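Local coordinates for VP4 protein (Tellina virus 1, PDB 3P06) that probably cleaves the viral polyprotein as a serine protease, and is captured here as an intramolecular acyl-enzyme formed with its own C-terminus, at residues N1-L11 with A84-D93; M61-I72 with Q97-C108. One frame throughout, in Å; residues are numbered along the deposited sequence.

In the fold
Contacts 1 and 2 lie on opposite sides of the protein's centre, their own centres about 20 Å apart, and their segments alternate along the chain. Contact 1 pairs edge strand 2-6 with 88-92 in an antiparallel sheet. The chain then runs from 88-92 into 98-99, at the edge of the mixed sheet that also contains 9-18, and so into contact 2. That contact holds Ser102, the predicted nucleophile, whose OG is covalently joined to Ala194 C. The contacts meet where Val10 CB packs 3.6 Å from Ala106 O. The side chain of Leu11 lies about 12 Å from that of Ser102 and about 11 Å from that of Lys141, the other predicted active-site residue.

Contact 1: N1-L11 with A84-D93; sequences NGVELSAVGVL and ATATSILVPD
Strand 2-6 joins 88-92 as an antiparallel edge ladder, in which Val3 with Val91 and Leu5 with Ile89 form the hydrogen-bonded pairs. Each pair exchanges two backbone bonds; Val91 N reaches Val3 O at 2.8 Å. Asp93 N to Asn1 O extends the ladder at one end. At the other, Ala7 N approaches Thr87 O from above the carbonyl plane, 51° out of it, as the chain leaves the strand. Gly2, without a side chain, brings its CA to 3.1 Å from Val91 O. Its mate Pro92 suits a non-hydrogen-bonded pair, which asks for no N-H toward the partner strand.

The face bearing Val3, Leu5, Ile89 and Val91 is apolar. With CG anti to the carbonyl carbon (chi1 -50°), Leu5 carries CD1 to Val91 CG2, 3.8 Å away. Ile89 CD1 lies 3.9 Å from Ala7 CB, and strand 21-31 touches both residues. On the other face Leu90 turns CD1 back to 3.3 Å from Val3 O.

The turn before 88-92 is polar: Thr85 OG1 accepts from Thr87 N in an ST turn and shares a 2.7 Å hydrogen bond with Ser88 OG. A water donates to both Ala7 O and Thr85 O, 2.8 Å from the former. Backbone bonding thus fixes the register, while branched Ile89 and Val91 are buried against strands 21-31 and 75-81, with Leu5 partly exposed.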
loop_
_atom_site.group_PDB
_atom_site.type_symbol
_atom_site.label_atom_id
_atom_site.label_comp_id
_atom_site.label_asym_id
_atom_site.label_seq_id
_atom_site.Cartn_x
_atom_site.Cartn_y
_atom_site.Cartn_z
ATOM N N ASN A 1 16.859 12.916 1.624
ATOM C CA ASN A 1 16.696 12.637 3.086
ATOM C C ASN A 1 15.531 11.703 3.327
ATOM O O ASN A 1 14.497 11.789 2.646
ATOM C CB ASN A 1 16.525 13.886 3.911
ATOM C CG ASN A 1 17.761 14.279 4.687
ATOM O OD1 ASN A 1 17.709 14.397 5.926
ATOM N ND2 ASN A 1 18.882 14.548 3.977
ATOM N N GLY A 2 15.712 10.782 4.269
ATOM C CA GLY A 2 14.660 9.833 4.640
ATOM C C GLY A 2 15.095 9.059 5.875
ATOM O O GLY A 2 16.213 9.233 6.420
ATOM N N VAL A 3 14.235 8.160 6.304
ATOM C CA VAL A 3 14.495 7.373 7.483
ATOM C C VAL A 3 14.337 5.894 7.102
ATOM O O VAL A 3 13.385 5.524 6.379
ATOM C CB VAL A 3 13.500 7.804 8.588
ATOM C CG1 VAL A 3 13.708 7.004 9.906
ATOM C CG2 VAL A 3 13.746 9.299 8.931
ATOM N N GLU A 4 15.245 5.039 7.577
ATOM C CA GLU A 4 15.101 3.620 7.384
ATOM C C GLU A 4 14.489 3.003 8.641
ATOM O O GLU A 4 15.029 3.184 9.734
ATOM C CB GLU A 4 16.441 2.935 7.167
ATOM C CG GLU A 4 16.238 1.453 6.800
ATOM C CD GLU A 4 17.069 0.476 7.643
ATOM O OE1 GLU A 4 17.815 -0.316 7.011
ATOM O OE2 GLU A 4 16.978 0.460 8.922
ATOM N N LEU A 5 13.430 2.211 8.493
ATOM C CA LEU A 5 12.678 1.710 9.651
ATOM C C LEU A 5 12.570 0.199 9.538
ATOM O O LEU A 5 12.399 -0.338 8.432
ATOM C CB LEU A 5 11.243 2.325 9.672
ATOM C CG LEU A 5 11.126 3.843 9.516
ATOM C CD1 LEU A 5 9.693 4.239 9.384
ATOM C CD2 LEU A 5 11.778 4.550 10.762
ATOM N N SER A 6 12.689 -0.510 10.670
ATOM C CA SER A 6 12.302 -1.923 10.750
ATOM C C SER A 6 10.814 -1.925 10.664
ATOM O O SER A 6 10.187 -1.231 11.413
ATOM C CB SER A 6 12.595 -2.492 12.150
ATOM O OG SER A 6 13.967 -2.565 12.295
ATOM N N ALA A 7 10.222 -2.725 9.828
ATOM C CA ALA A 7 8.778 -2.602 9.606
ATOM C C ALA A 7 8.357 -3.788 8.841
ATOM O O ALA A 7 9.105 -4.322 8.001
ATOM C CB ALA A 7 8.473 -1.357 8.736
ATOM N N VAL A 8 7.127 -4.162 9.083
ATOM C CA VAL A 8 6.525 -5.247 8.347
ATOM C C VAL A 8 5.167 -4.717 7.858
ATOM O O VAL A 8 4.499 -3.987 8.583
ATOM C CB VAL A 8 6.433 -6.498 9.267
ATOM C CG1 VAL A 8 5.455 -7.543 8.733
ATOM C CG2 VAL A 8 7.863 -7.119 9.422
ATOM N N GLY A 9 4.804 -5.046 6.631
ATOM C CA GLY A 9 3.521 -4.643 6.098
ATOM C C GLY A 9 3.361 -5.146 4.686
ATOM O O GLY A 9 3.989 -6.144 4.305
ATOM N N VAL A 10 2.525 -4.466 3.890
ATOM C CA VAL A 10 2.275 -4.939 2.541
ATOM C C VAL A 10 2.390 -3.756 1.554
ATOM O O VAL A 10 1.782 -2.676 1.781
ATOM C CB VAL A 10 0.866 -5.657 2.437
ATOM C CG1 VAL A 10 0.518 -5.977 0.968
ATOM C CG2 VAL A 10 0.860 -6.957 3.296
ATOM N N LEU A 11 3.194 -3.968 0.508
ATOM C CA LEU A 11 3.488 -2.938 -0.447
ATOM C C LEU A 11 2.271 -2.681 -1.376
ATOM O O LEU A 11 1.552 -3.588 -1.723
ATOM C CB LEU A 11 4.649 -3.394 -1.335
ATOM C CG LEU A 11 6.002 -3.204 -0.607
ATOM C CD1 LEU A 11 7.042 -3.900 -1.424
ATOM C CD2 LEU A 11 6.310 -1.734 -0.453
ATOM N N ALA A 84 12.328 -1.182 -0.085
ATOM C CA ALA A 84 11.772 -2.151 0.864
ATOM C C ALA A 84 12.547 -3.454 0.856
ATOM O O ALA A 84 13.072 -3.877 -0.215
ATOM C CB ALA A 84 10.253 -2.411 0.568
ATOM N N THR A 85 12.619 -4.092 2.030
ATOM C CA THR A 85 13.176 -5.424 2.139
ATOM C C THR A 85 12.122 -6.246 2.886
ATOM O O THR A 85 11.079 -5.698 3.247
ATOM C CB THR A 85 14.556 -5.475 2.923
ATOM O OG1 THR A 85 14.352 -5.120 4.315
ATOM C CG2 THR A 85 15.629 -4.534 2.273
ATOM N N ALA A 86 12.396 -7.529 3.129
ATOM C CA ALA A 86 11.504 -8.353 3.994
ATOM C C ALA A 86 11.197 -7.735 5.384
ATOM O O ALA A 86 10.116 -7.977 5.971
ATOM C CB ALA A 86 12.053 -9.771 4.114
ATOM N N THR A 87 12.097 -6.883 5.892
ATOM C CA THR A 87 11.936 -6.400 7.266
ATOM C C THR A 87 12.233 -4.929 7.485
ATOM O O THR A 87 12.265 -4.453 8.640
ATOM C CB THR A 87 12.857 -7.208 8.296
ATOM O OG1 THR A 87 14.231 -6.990 7.946
ATOM C CG2 THR A 87 12.567 -8.675 8.245
ATOM N N SER A 88 12.448 -4.184 6.413
ATOM C CA SER A 88 12.684 -2.755 6.581
ATOM C C SER A 88 12.200 -1.947 5.409
ATOM O O SER A 88 12.047 -2.490 4.275
ATOM C CB SER A 88 14.199 -2.515 6.807
ATOM O OG SER A 88 14.820 -2.798 5.585
ATOM N N ILE A 89 11.976 -0.655 5.647
ATOM C CA ILE A 89 11.680 0.215 4.547
ATOM C C ILE A 89 12.450 1.498 4.662
ATOM O O ILE A 89 12.870 1.869 5.736
ATOM C CB ILE A 89 10.151 0.606 4.502
ATOM C CG1 ILE A 89 9.705 1.209 5.868
ATOM C CG2 ILE A 89 9.366 -0.616 4.155
ATOM C CD1 ILE A 89 8.192 1.450 6.004
ATOM N N LEU A 90 12.556 2.216 3.571
ATOM C CA LEU A 90 13.122 3.511 3.616
ATOM C C LEU A 90 11.995 4.498 3.197
ATOM O O LEU A 90 11.464 4.430 2.078
ATOM C CB LEU A 90 14.298 3.564 2.674
ATOM C CG LEU A 90 15.077 4.886 2.526
ATOM C CD1 LEU A 90 15.471 5.429 3.853
ATOM C CD2 LEU A 90 16.388 4.611 1.800
ATOM N N VAL A 91 11.676 5.403 4.106
ATOM C CA VAL A 91 10.573 6.346 3.974
ATOM C C VAL A 91 11.243 7.698 3.646
ATOM O O VAL A 91 12.071 8.203 4.412
ATOM C CB VAL A 91 9.767 6.420 5.310
ATOM C CG1 VAL A 91 8.594 7.466 5.256
ATOM C CG2 VAL A 91 9.156 5.013 5.657
ATOM N N PRO A 92 10.877 8.279 2.513
ATOM C CA PRO A 92 11.532 9.552 2.113
ATOM C C PRO A 92 10.916 10.689 2.941
ATOM O O PRO A 92 9.770 10.565 3.422
ATOM C CB PRO A 92 11.175 9.693 0.629
ATOM C CG PRO A 92 9.722 8.961 0.569
ATOM C CD PRO A 92 9.891 7.765 1.523
ATOM N N ASP A 93 11.683 11.759 3.126
ATOM C CA ASP A 93 11.191 12.927 3.836
ATOM C C ASP A 93 10.243 13.718 2.894
ATOM O O ASP A 93 9.339 14.367 3.349
ATOM C CB ASP A 93 12.354 13.807 4.218
ATOM C CG ASP A 93 13.020 13.369 5.514
ATOM O OD1 ASP A 93 12.542 12.418 6.204
ATOM O OD2 ASP A 93 14.048 14.018 5.844
HETATM O O HOH W 1 15.554 12.130 8.112
HETATM O O HOH W 2 9.135 -4.487 5.207
#

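Contact 2: M61-I72 with Q97-C108; sequences MVNIDEAEKLPI and QLAFNSWEAAAC
Asn101 meets Asn63 through both ends of its amide. Its OD1 accepts from Asn63 N at 2.8 Å, in the carbonyl plane on a lone pair, while ND2 donates to Asn63 O at 3.1 Å. ND2 also gives a 2.7 Å bond to Glu104 OE2, reaching it from above the carboxylate plane. Asparagine suits this place by offering donor and acceptor together. Asn63 itself N-caps helix 64-67 through OD1, and Phe100 N adds a backbone bond to Met61 O.

Among the acids, Glu66 OE2 lies only 2.5 Å from Glu104 OE1, their carboxylate planes 74° apart; one probably carries a proton. Val127 N donates to Glu104 OE1 as well.

One apolar group gathers round Trp103: Val62 CG1 and Ala67 CB pack at the indole edge, and Leu70 CD1 comes in obliquely, 3.7 Å from Trp103 CH2. Selenomethionine Met61 packs elsewhere, CB on Ala99 CB and CE 3.7 Å from Phe100 CE1. Ile72 CD1 reaches Ala107 CB at 3.8 Å.

Three hydrogen bonds of the Asn101 side chain thus tie the residue just before Ser102, the predicted nucleophile esterified to Ala194, to Asn63 and Glu104; the Glu66-Glu104 pair probably links helix 64-67 separately to helix 104-111.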
loop_
_atom_site.group_PDB
_atom_site.type_symbol
_atom_site.label_atom_id
_atom_site.label_comp_id
_atom_site.label_asym_id
_atom_site.label_seq_id
_atom_site.Cartn_x
_atom_site.Cartn_y
_atom_site.Cartn_z
HETATM N N MSE A 61 -8.525 13.341 0.366
HETATM C CA MSE A 61 -8.813 12.717 -0.913
HETATM C C MSE A 61 -9.026 11.233 -0.854
HETATM O O MSE A 61 -9.072 10.548 -1.874
HETATM C CB MSE A 61 -7.721 13.059 -1.921
HETATM C CG MSE A 61 -7.895 14.506 -2.384
HETATM SE SE MSE A 61 -6.426 15.045 -3.555
HETATM C CE MSE A 61 -7.097 14.289 -5.265
ATOM N N VAL A 62 -9.080 10.685 0.341
ATOM C CA VAL A 62 -9.400 9.277 0.496
ATOM C C VAL A 62 -10.829 9.196 0.911
ATOM O O VAL A 62 -11.253 10.054 1.656
ATOM C CB VAL A 62 -8.500 8.679 1.631
ATOM C CG1 VAL A 62 -8.943 7.266 1.933
ATOM C CG2 VAL A 62 -6.990 8.780 1.190
ATOM N N ASN A 63 -11.587 8.201 0.473
ATOM C CA ASN A 63 -12.980 8.054 0.951
ATOM C C ASN A 63 -12.912 7.483 2.370
ATOM O O ASN A 63 -12.706 6.256 2.541
ATOM C CB ASN A 63 -13.755 7.068 0.063
ATOM C CG ASN A 63 -15.259 6.980 0.424
ATOM O OD1 ASN A 63 -15.699 7.246 1.555
ATOM N ND2 ASN A 63 -16.039 6.595 -0.549
ATOM N N ILE A 64 -13.088 8.349 3.375
ATOM C CA ILE A 64 -12.939 7.925 4.754
ATOM C C ILE A 64 -14.056 6.977 5.225
ATOM O O ILE A 64 -13.786 6.066 6.006
ATOM C CB ILE A 64 -12.798 9.119 5.757
ATOM C CG1 ILE A 64 -11.753 10.124 5.254
ATOM C CG2 ILE A 64 -12.352 8.572 7.143
ATOM C CD1 ILE A 64 -10.299 9.564 5.304
ATOM N N ASP A 65 -15.283 7.205 4.741
ATOM C CA ASP A 65 -16.421 6.322 5.017
ATOM C C ASP A 65 -16.153 4.873 4.601
ATOM O O ASP A 65 -16.532 3.955 5.316
ATOM C CB ASP A 65 -17.704 6.811 4.293
ATOM C CG ASP A 65 -18.241 8.147 4.854
ATOM O OD1 ASP A 65 -17.787 8.575 5.938
ATOM O OD2 ASP A 65 -19.122 8.783 4.216
ATOM N N GLU A 66 -15.557 4.663 3.416
ATOM C CA GLU A 66 -15.165 3.323 2.996
ATOM C C GLU A 66 -13.977 2.798 3.841
ATOM O O GLU A 66 -13.937 1.632 4.148
ATOM C CB GLU A 66 -14.787 3.306 1.500
ATOM C CG GLU A 66 -14.646 1.902 0.895
ATOM C CD GLU A 66 -14.098 1.920 -0.587
ATOM O OE1 GLU A 66 -14.475 2.821 -1.372
ATOM O OE2 GLU A 66 -13.298 1.023 -0.933
ATOM N N ALA A 67 -12.998 3.645 4.157
ATOM C CA ALA A 67 -11.903 3.252 5.051
ATOM C C ALA A 67 -12.458 2.773 6.434
ATOM O O ALA A 67 -11.948 1.789 7.003
ATOM C CB ALA A 67 -10.870 4.421 5.237
ATOM N N GLU A 68 -13.487 3.462 6.969
ATOM C CA GLU A 68 -14.051 3.118 8.307
ATOM C C GLU A 68 -14.808 1.771 8.309
ATOM O O GLU A 68 -15.078 1.215 9.371
ATOM C CB GLU A 68 -14.973 4.214 8.844
ATOM C CG GLU A 68 -14.234 5.414 9.330
ATOM C CD GLU A 68 -15.158 6.610 9.485
ATOM O OE1 GLU A 68 -16.296 6.599 8.966
ATOM O OE2 GLU A 68 -14.714 7.605 10.076
ATOM N N LYS A 69 -15.131 1.244 7.127
ATOM C CA LYS A 69 -15.839 -0.043 7.059
ATOM C C LYS A 69 -14.892 -1.229 6.912
ATOM O O LYS A 69 -15.345 -2.358 6.842
ATOM C CB LYS A 69 -16.845 -0.017 5.940
ATOM C CG LYS A 69 -18.073 0.855 6.287
ATOM C CD LYS A 69 -19.135 0.790 5.201
ATOM C CE LYS A 69 -18.979 1.946 4.209
ATOM N NZ LYS A 69 -20.312 2.424 3.692
ATOM N N LEU A 70 -13.571 -0.966 6.858
ATOM C CA LEU A 70 -12.586 -2.032 6.701
ATOM C C LEU A 70 -12.484 -2.926 7.952
ATOM O O LEU A 70 -12.577 -2.432 9.072
ATOM C CB LEU A 70 -11.187 -1.467 6.321
ATOM C CG LEU A 70 -11.124 -0.768 4.977
ATOM C CD1 LEU A 70 -9.808 0.087 4.796
ATOM C CD2 LEU A 70 -11.298 -1.812 3.887
ATOM N N PRO A 71 -12.271 -4.238 7.743
ATOM C CA PRO A 71 -12.124 -5.223 8.852
ATOM C C PRO A 71 -10.677 -5.213 9.376
ATOM O O PRO A 71 -10.009 -6.225 9.361
ATOM C CB PRO A 71 -12.485 -6.578 8.189
ATOM C CG PRO A 71 -12.213 -6.343 6.712
ATOM C CD PRO A 71 -12.163 -4.855 6.403
ATOM N N ILE A 72 -10.168 -4.046 9.723
ATOM C CA ILE A 72 -8.814 -3.910 10.240
ATOM C C ILE A 72 -9.003 -3.694 11.756
ATOM O O ILE A 72 -9.763 -2.784 12.180
ATOM C CB ILE A 72 -8.099 -2.700 9.569
ATOM C CG1 ILE A 72 -7.802 -3.014 8.086
ATOM C CG2 ILE A 72 -6.854 -2.268 10.374
ATOM C CD1 ILE A 72 -7.323 -1.842 7.309
ATOM N N GLN A 97 0.954 13.525 -1.253
ATOM C CA GLN A 97 -0.388 13.360 -0.666
ATOM C C GLN A 97 -0.957 12.046 -1.167
ATOM O O GLN A 97 -0.803 11.694 -2.367
ATOM C CB GLN A 97 -1.268 14.553 -1.040
ATOM C CG GLN A 97 -2.688 14.415 -0.481
ATOM C CD GLN A 97 -3.634 15.576 -0.855
ATOM O OE1 GLN A 97 -3.241 16.530 -1.484
ATOM N NE2 GLN A 97 -4.867 15.477 -0.427
ATOM N N LEU A 98 -1.526 11.262 -0.254
ATOM C CA LEU A 98 -2.114 10.013 -0.626
ATOM C C LEU A 98 -3.591 10.198 -0.947
ATOM O O LEU A 98 -4.315 10.804 -0.171
ATOM C CB LEU A 98 -2.031 9.039 0.556
ATOM C CG LEU A 98 -2.671 7.682 0.303
ATOM C CD1 LEU A 98 -1.808 6.803 -0.741
ATOM C CD2 LEU A 98 -2.761 6.982 1.618
ATOM N N ALA A 99 -4.034 9.667 -2.070
ATOM C CA ALA A 99 -5.409 9.858 -2.558
ATOM C C ALA A 99 -6.030 8.543 -2.936
ATOM O O ALA A 99 -5.322 7.630 -3.328
ATOM C CB ALA A 99 -5.424 10.828 -3.787
ATOM N N PHE A 100 -7.366 8.459 -2.793
ATOM C CA PHE A 100 -8.208 7.342 -3.256
ATOM C C PHE A 100 -8.072 6.113 -2.361
ATOM O O PHE A 100 -7.554 6.223 -1.257
ATOM C CB PHE A 100 -7.954 7.067 -4.733
ATOM C CG PHE A 100 -7.745 8.344 -5.576
ATOM C CD1 PHE A 100 -8.287 9.579 -5.182
ATOM C CD2 PHE A 100 -7.008 8.301 -6.737
ATOM C CE1 PHE A 100 -8.073 10.779 -5.961
ATOM C CE2 PHE A 100 -6.798 9.449 -7.527
ATOM C CZ PHE A 100 -7.323 10.703 -7.137
ATOM N N ASN A 101 -8.539 4.955 -2.797
ATOM C CA ASN A 101 -8.791 3.894 -1.851
ATOM C C ASN A 101 -8.156 2.570 -2.274
ATOM O O ASN A 101 -8.410 1.522 -1.668
ATOM C CB ASN A 101 -10.317 3.752 -1.612
ATOM C CG ASN A 101 -10.844 4.806 -0.647
ATOM O OD1 ASN A 101 -10.964 5.961 -1.030
ATOM N ND2 ASN A 101 -11.125 4.426 0.647
ATOM N N SER A 102 -7.316 2.620 -3.303
ATOM C CA SER A 102 -6.640 1.422 -3.773
ATOM C C SER A 102 -5.527 0.826 -2.825
ATOM O O SER A 102 -4.941 -0.213 -3.136
ATOM C CB SER A 102 -6.065 1.731 -5.141
ATOM O OG SER A 102 -4.904 2.583 -4.934
ATOM N N TRP A 103 -5.266 1.474 -1.683
ATOM C CA TRP A 103 -4.339 1.022 -0.611
ATOM C C TRP A 103 -5.072 0.038 0.330
ATOM O O TRP A 103 -4.452 -0.618 1.169
ATOM C CB TRP A 103 -3.851 2.231 0.228
ATOM C CG TRP A 103 -5.004 3.074 0.735
ATOM C CD1 TRP A 103 -5.554 4.179 0.131
ATOM C CD2 TRP A 103 -5.747 2.855 1.928
ATOM N NE1 TRP A 103 -6.580 4.656 0.884
ATOM C CE2 TRP A 103 -6.741 3.842 1.984
ATOM C CE3 TRP A 103 -5.671 1.887 2.969
ATOM C CZ2 TRP A 103 -7.683 3.926 3.066
ATOM C CZ3 TRP A 103 -6.607 1.959 4.049
ATOM C CH2 TRP A 103 -7.625 2.948 4.060
ATOM N N GLU A 104 -6.393 -0.073 0.191
ATOM C CA GLU A 104 -7.174 -0.848 1.198
ATOM C C GLU A 104 -6.904 -2.342 1.199
ATOM O O GLU A 104 -6.928 -2.948 2.264
ATOM C CB GLU A 104 -8.687 -0.632 1.005
ATOM C CG GLU A 104 -9.085 0.824 1.198
ATOM C CD GLU A 104 -10.611 1.043 1.042
ATOM O OE1 GLU A 104 -11.256 0.274 0.263
ATOM O OE2 GLU A 104 -11.162 1.993 1.702
ATOM N N ALA A 105 -6.768 -2.969 0.025
ATOM C CA ALA A 105 -6.438 -4.394 -0.003
ATOM C C ALA A 105 -5.087 -4.661 0.712
ATOM O O ALA A 105 -5.008 -5.590 1.498
ATOM C CB ALA A 105 -6.421 -4.956 -1.429
ATOM N N ALA A 106 -4.059 -3.833 0.482
ATOM C CA ALA A 106 -2.778 -3.985 1.174
ATOM C C ALA A 106 -2.917 -3.818 2.732
ATOM O O ALA A 106 -2.341 -4.581 3.517
ATOM C CB ALA A 106 -1.736 -2.949 0.628
ATOM N N ALA A 107 -3.663 -2.805 3.143
ATOM C CA ALA A 107 -3.883 -2.503 4.563
ATOM C C ALA A 107 -4.643 -3.666 5.228
ATOM O O ALA A 107 -4.328 -4.038 6.373
ATOM C CB ALA A 107 -4.679 -1.237 4.711
ATOM N N CYS A 108 -5.637 -4.232 4.545
ATOM C CA CYS A 108 -6.318 -5.437 5.103
ATOM C C CYS A 108 -5.368 -6.634 5.187
ATOM O O CYS A 108 -5.410 -7.426 6.154
ATOM C CB CYS A 108 -7.526 -5.842 4.250
ATOM S SG CYS A 108 -8.857 -4.612 4.378
#